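Local coordinates for protein thiol transferase (Phanerochaete chrysosporium, PDB 4F0B) that binds oxidized glutathione and probably acts as a glutathione transferase of the Ure2p type, carrying out thiol-transfer chemistry, at residues Y151-Y159 with W186-L195. Numbering follows the deposited sequence.
Sequences YLNESKRLY and WARIAPRTGL. With GDS (oxidized glutathione disulfide), chain C.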
loop_
_atom_site.group_PDB
_atom_site.type_symbol
_atom_site.label_atom_id
_atom_site.label_comp_id
_atom_site.label_asym_id
_atom_site.label_seq_id
_atom_site.Cartn_x
_atom_site.Cartn_y
_atom_site.Cartn_z
ATOM N N TYR A 151 7.802 15.172 7.976
ATOM C CA TYR A 151 7.167 13.866 8.210
ATOM C C TYR A 151 6.358 13.820 9.484
ATOM O O TYR A 151 5.363 13.096 9.503
ATOM C CB TYR A 151 8.184 12.697 8.074
ATOM C CG TYR A 151 8.704 12.646 6.662
ATOM C CD1 TYR A 151 7.847 12.262 5.629
ATOM C CD2 TYR A 151 10.000 13.062 6.351
ATOM C CE1 TYR A 151 8.265 12.293 4.298
ATOM C CE2 TYR A 151 10.448 13.085 5.034
ATOM C CZ TYR A 151 9.578 12.715 4.012
ATOM O OH TYR A 151 9.995 12.754 2.698
ATOM N N LEU A 152 6.688 14.606 10.506
ATOM C CA LEU A 152 5.767 14.743 11.635
ATOM C C LEU A 152 4.469 15.421 11.182
ATOM O O LEU A 152 3.372 14.938 11.529
ATOM C CB LEU A 152 6.425 15.485 12.788
ATOM C CG LEU A 152 7.428 14.700 13.624
ATOM C CD1 LEU A 152 8.060 15.630 14.664
ATOM C CD2 LEU A 152 6.776 13.505 14.318
ATOM N N ASN A 153 4.568 16.468 10.373
ATOM C CA ASN A 153 3.368 17.141 9.911
ATOM C C ASN A 153 2.530 16.261 9.013
ATOM O O ASN A 153 1.298 16.264 9.116
ATOM C CB ASN A 153 3.715 18.451 9.218
ATOM C CG ASN A 153 4.113 19.520 10.218
ATOM O OD1 ASN A 153 3.802 19.429 11.414
ATOM N ND2 ASN A 153 4.829 20.525 9.740
ATOM N N GLU A 154 3.166 15.501 8.116
ATOM C CA GLU A 154 2.397 14.606 7.266
ATOM C C GLU A 154 1.752 13.490 8.092
ATOM O O GLU A 154 0.594 13.107 7.831
ATOM C CB GLU A 154 3.287 14.025 6.151
ATOM C CG GLU A 154 2.578 13.026 5.269
ATOM C CD GLU A 154 1.379 13.564 4.503
ATOM O OE1 GLU A 154 1.164 14.799 4.435
ATOM O OE2 GLU A 154 0.642 12.690 4.006
ATOM N N SER A 155 2.483 12.960 9.074
ATOM C CA SER A 155 1.871 11.960 9.971
ATOM C C SER A 155 0.644 12.545 10.675
ATOM O O SER A 155 -0.390 11.875 10.765
ATOM C CB SER A 155 2.881 11.466 10.997
ATOM O OG SER A 155 3.929 10.740 10.335
ATOM N N LYS A 156 0.750 13.772 11.178
ATOM C CA LYS A 156 -0.393 14.416 11.797
ATOM C C LYS A 156 -1.571 14.574 10.843
ATOM O O LYS A 156 -2.719 14.344 11.234
ATOM C CB LYS A 156 -0.003 15.774 12.409
ATOM C CG LYS A 156 0.891 15.658 13.635
ATOM C CD LYS A 156 1.436 17.017 14.095
ATOM C CE LYS A 156 2.482 16.773 15.150
ATOM N NZ LYS A 156 2.970 18.090 15.687
ATOM N N ARG A 157 -1.310 14.952 9.592
ATOM C CA ARG A 157 -2.384 15.059 8.612
ATOM C C ARG A 157 -3.068 13.701 8.421
ATOM O O ARG A 157 -4.308 13.622 8.384
ATOM C CB ARG A 157 -1.846 15.579 7.258
ATOM C CG ARG A 157 -2.922 15.910 6.248
ATOM C CD ARG A 157 -2.342 16.100 4.872
ATOM N NE ARG A 157 -1.854 14.831 4.318
ATOM C CZ ARG A 157 -2.647 13.900 3.789
ATOM N NH1 ARG A 157 -3.961 14.107 3.678
ATOM N NH2 ARG A 157 -2.118 12.774 3.312
ATOM N N LEU A 158 -2.280 12.646 8.273
ATOM C CA LEU A 158 -2.838 11.302 8.099
ATOM C C LEU A 158 -3.620 10.848 9.328
ATOM O O LEU A 158 -4.705 10.236 9.180
ATOM C CB LEU A 158 -1.711 10.337 7.809
ATOM C CG LEU A 158 -1.079 10.498 6.415
ATOM C CD1 LEU A 158 0.291 9.817 6.408
ATOM C CD2 LEU A 158 -1.987 9.941 5.295
ATOM N N TYR A 159 -3.103 11.143 10.525
ATOM C CA TYR A 159 -3.849 10.805 11.738
ATOM C C TYR A 159 -5.120 11.627 11.903
ATOM O O TYR A 159 -6.060 11.123 12.517
ATOM C CB TYR A 159 -2.943 10.816 12.990
ATOM C CG TYR A 159 -2.181 9.514 13.108
ATOM C CD1 TYR A 159 -0.924 9.338 12.561
ATOM C CD2 TYR A 159 -2.768 8.413 13.731
ATOM C CE1 TYR A 159 -0.242 8.136 12.685
ATOM C CE2 TYR A 159 -2.083 7.199 13.830
ATOM C CZ TYR A 159 -0.819 7.093 13.338
ATOM O OH TYR A 159 -0.141 5.873 13.449
ATOM N N TRP A 186 1.331 0.734 13.831
ATOM C CA TRP A 186 1.932 2.063 13.777
ATOM C C TRP A 186 1.373 3.028 14.827
ATOM O O TRP A 186 2.120 3.783 15.462
ATOM C CB TRP A 186 1.790 2.646 12.366
ATOM C CG TRP A 186 2.743 2.017 11.397
ATOM C CD1 TRP A 186 2.486 0.977 10.537
ATOM C CD2 TRP A 186 4.093 2.391 11.217
ATOM N NE1 TRP A 186 3.640 0.663 9.826
ATOM C CE2 TRP A 186 4.642 1.525 10.225
ATOM C CE3 TRP A 186 4.912 3.376 11.807
ATOM C CZ2 TRP A 186 5.967 1.639 9.781
ATOM C CZ3 TRP A 186 6.244 3.482 11.376
ATOM C CH2 TRP A 186 6.753 2.606 10.364
ATOM N N ALA A 187 0.052 3.020 14.992
ATOM C CA ALA A 187 -0.569 3.998 15.906
ATOM C C ALA A 187 -0.089 3.813 17.340
ATOM O O ALA A 187 0.046 4.823 18.051
ATOM C CB ALA A 187 -2.085 3.909 15.810
ATOM N N ARG A 188 0.166 2.569 17.776
ATOM C CA ARG A 188 0.569 2.368 19.162
ATOM C C ARG A 188 1.948 2.960 19.474
ATOM O O ARG A 188 2.267 3.160 20.645
ATOM C CB ARG A 188 0.493 0.881 19.533
ATOM C CG ARG A 188 1.600 0.032 18.919
ATOM C CD ARG A 188 1.348 -1.447 19.191
ATOM N NE ARG A 188 1.378 -1.760 20.629
ATOM C CZ ARG A 188 2.474 -2.151 21.278
ATOM N NH1 ARG A 188 3.626 -2.324 20.621
ATOM N NH2 ARG A 188 2.431 -2.416 22.584
ATOM N N ILE A 189 2.747 3.251 18.445
ATOM C CA ILE A 189 4.016 3.934 18.648
ATOM C C ILE A 189 4.007 5.379 18.158
ATOM O O ILE A 189 5.059 6.025 18.205
ATOM C CB ILE A 189 5.224 3.168 18.037
ATOM C CG1 ILE A 189 5.137 3.167 16.503
ATOM C CG2 ILE A 189 5.325 1.754 18.695
ATOM C CD1 ILE A 189 6.444 2.721 15.767
ATOM N N ALA A 190 2.844 5.898 17.767
ATOM C CA ALA A 190 2.753 7.317 17.427
ATOM C C ALA A 190 3.315 8.276 18.510
ATOM O O ALA A 190 3.952 9.261 18.127
ATOM C CB ALA A 190 1.296 7.693 17.041
ATOM N N PRO A 191 3.077 8.014 19.827
ATOM C CA PRO A 191 3.641 8.932 20.836
ATOM C C PRO A 191 5.155 8.986 20.766
ATOM O O PRO A 191 5.761 10.071 20.864
ATOM C CB PRO A 191 3.134 8.343 22.161
ATOM C CG PRO A 191 1.783 7.712 21.779
ATOM C CD PRO A 191 2.125 7.057 20.412
ATOM N N ARG A 192 5.762 7.817 20.540
ATOM C CA ARG A 192 7.199 7.742 20.359
ATOM C C ARG A 192 7.642 8.524 19.135
ATOM O O ARG A 192 8.640 9.233 19.184
ATOM C CB ARG A 192 7.635 6.298 20.214
ATOM C CG ARG A 192 9.059 6.224 20.163
ATOM C CD ARG A 192 9.552 4.832 19.975
ATOM N NE ARG A 192 10.996 4.939 19.978
ATOM C CZ ARG A 192 11.816 3.971 19.617
ATOM N NH1 ARG A 192 11.337 2.800 19.198
ATOM N NH2 ARG A 192 13.106 4.199 19.648
ATOM N N THR A 193 6.895 8.387 18.035
ATOM C CA THR A 193 7.223 9.125 16.821
ATOM C C THR A 193 7.256 10.603 17.102
ATOM O O THR A 193 8.107 11.328 16.581
ATOM C CB THR A 193 6.172 8.853 15.720
ATOM O OG1 THR A 193 6.143 7.455 15.446
ATOM C CG2 THR A 193 6.499 9.643 14.420
ATOM N N GLY A 194 6.288 11.074 17.893
ATOM C CA GLY A 194 6.243 12.481 18.278
ATOM C C GLY A 194 4.842 13.088 18.175
ATOM O O GLY A 194 4.683 14.312 18.292
ATOM N N LEU A 195 3.827 12.254 17.995
ATOM C CA LEU A 195 2.474 12.771 17.922
ATOM C C LEU A 195 1.852 12.743 19.304
ATOM O O LEU A 195 1.972 11.755 20.046
ATOM C CB LEU A 195 1.608 11.961 16.950
ATOM C CG LEU A 195 1.794 12.235 15.461
ATOM C CD1 LEU A 195 3.061 11.555 14.994
ATOM C CD2 LEU A 195 0.609 11.695 14.702
HETATM N N1 GDS C . 5.735 -2.287 2.933
HETATM C CA1 GDS C . 6.374 -3.327 3.800
HETATM C C1 GDS C . 5.245 -4.057 4.577
HETATM O OE1 GDS C . 4.186 -3.436 4.813
HETATM O OE2 GDS C . 5.454 -5.240 4.908
HETATM C CB1 GDS C . 7.305 -2.644 4.813
HETATM C CG1 GDS C . 8.086 -3.664 5.662
HETATM C CD1 GDS C . 9.207 -2.951 6.405
HETATM O O1 GDS C . 9.426 -1.747 6.366
HETATM N N2 GDS C . 10.046 -3.786 7.104
HETATM C CA2 GDS C . 11.179 -3.292 7.898
HETATM C C2 GDS C . 12.427 -4.053 7.510
HETATM O O2 GDS C . 12.408 -5.297 7.318
HETATM C CB2 GDS C . 10.982 -3.482 9.400
HETATM S SG2 GDS C . 9.481 -2.757 10.062
HETATM N N3 GDS C . 13.535 -3.294 7.416
HETATM C CA3 GDS C . 14.814 -3.928 7.084
HETATM C C3 GDS C . 15.527 -3.244 5.976
HETATM O OE3 GDS C . 16.604 -3.762 5.620
HETATM O OE4 GDS C . 15.013 -2.219 5.452
HETATM N N4 GDS C . 8.712 0.988 6.949
HETATM C CA4 GDS C . 7.927 1.828 6.060
HETATM C C4 GDS C . 6.531 1.229 5.686
HETATM O OE5 GDS C . 5.992 0.390 6.437
HETATM O OE6 GDS C . 6.040 1.654 4.625
HETATM C C5 GDS C . 9.536 1.552 7.836
HETATM O O5 GDS C . 9.661 2.796 7.936
HETATM C CA5 GDS C . 10.344 0.615 8.717
HETATM N N5 GDS C . 11.708 1.164 8.911
HETATM C CB5 GDS C . 9.557 0.484 10.040
HETATM S SG5 GDS C . 10.260 -0.792 11.079
HETATM C CA6 GDS C . 15.011 1.083 6.288
HETATM C C6 GDS C . 15.024 2.602 6.022
HETATM O OE7 GDS C . 13.928 3.189 5.884
HETATM O OE8 GDS C . 16.151 3.145 5.903
HETATM N N6 GDS C . 16.083 0.482 5.497
HETATM C CB6 GDS C . 15.237 0.790 7.805
HETATM C CG6 GDS C . 14.108 1.235 8.781
HETATM C CD6 GDS C . 12.833 0.491 8.508
HETATM O O6 GDS C . 12.748 -0.592 7.949
#
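Y159 and L195 meet at roughly a right angle: L195 CD2 comes within 3.5 Å of Y159 CD1, an oblique approach to the ring. L195 holds CG anti to its carbonyl carbon (chi1 -78°), beside the backbone N, and chi2 of 77° then splits the methyls: CD2 goes to the tyrosine and CD1 to S155 CB, 4.0 Å away. The aliphatic part of K156 runs past in the opposite direction, its CG 4.0 Å from L195 CG. At the far end of the ring, A187 CB sits at the edge near the ring plane, 3.8 Å from Y159 CE2. The phenol oxygen is hydrogen-bonded to Q130 of helix 109-139, whose amide nitrogen bonds W186 O. These contacts join helix 145-166 to helix 178-187 and the short helix 190-193, within the all-helical C-terminal domain of the GST fold. L152 CD2 packs 3.4 Å from T193 O. G194 leaves helical geometry with positive phi (135°), where a CB would jam against the preceding carbonyl oxygen; its amide and that of L195 both bond A190 O. W186 turns its indole away from Y159 toward the oxidized glutathione: W186 CH2 lies 3.5 Å from GDS CB5, while W186 NE1 is hydrogen-bonded to N18 OD1.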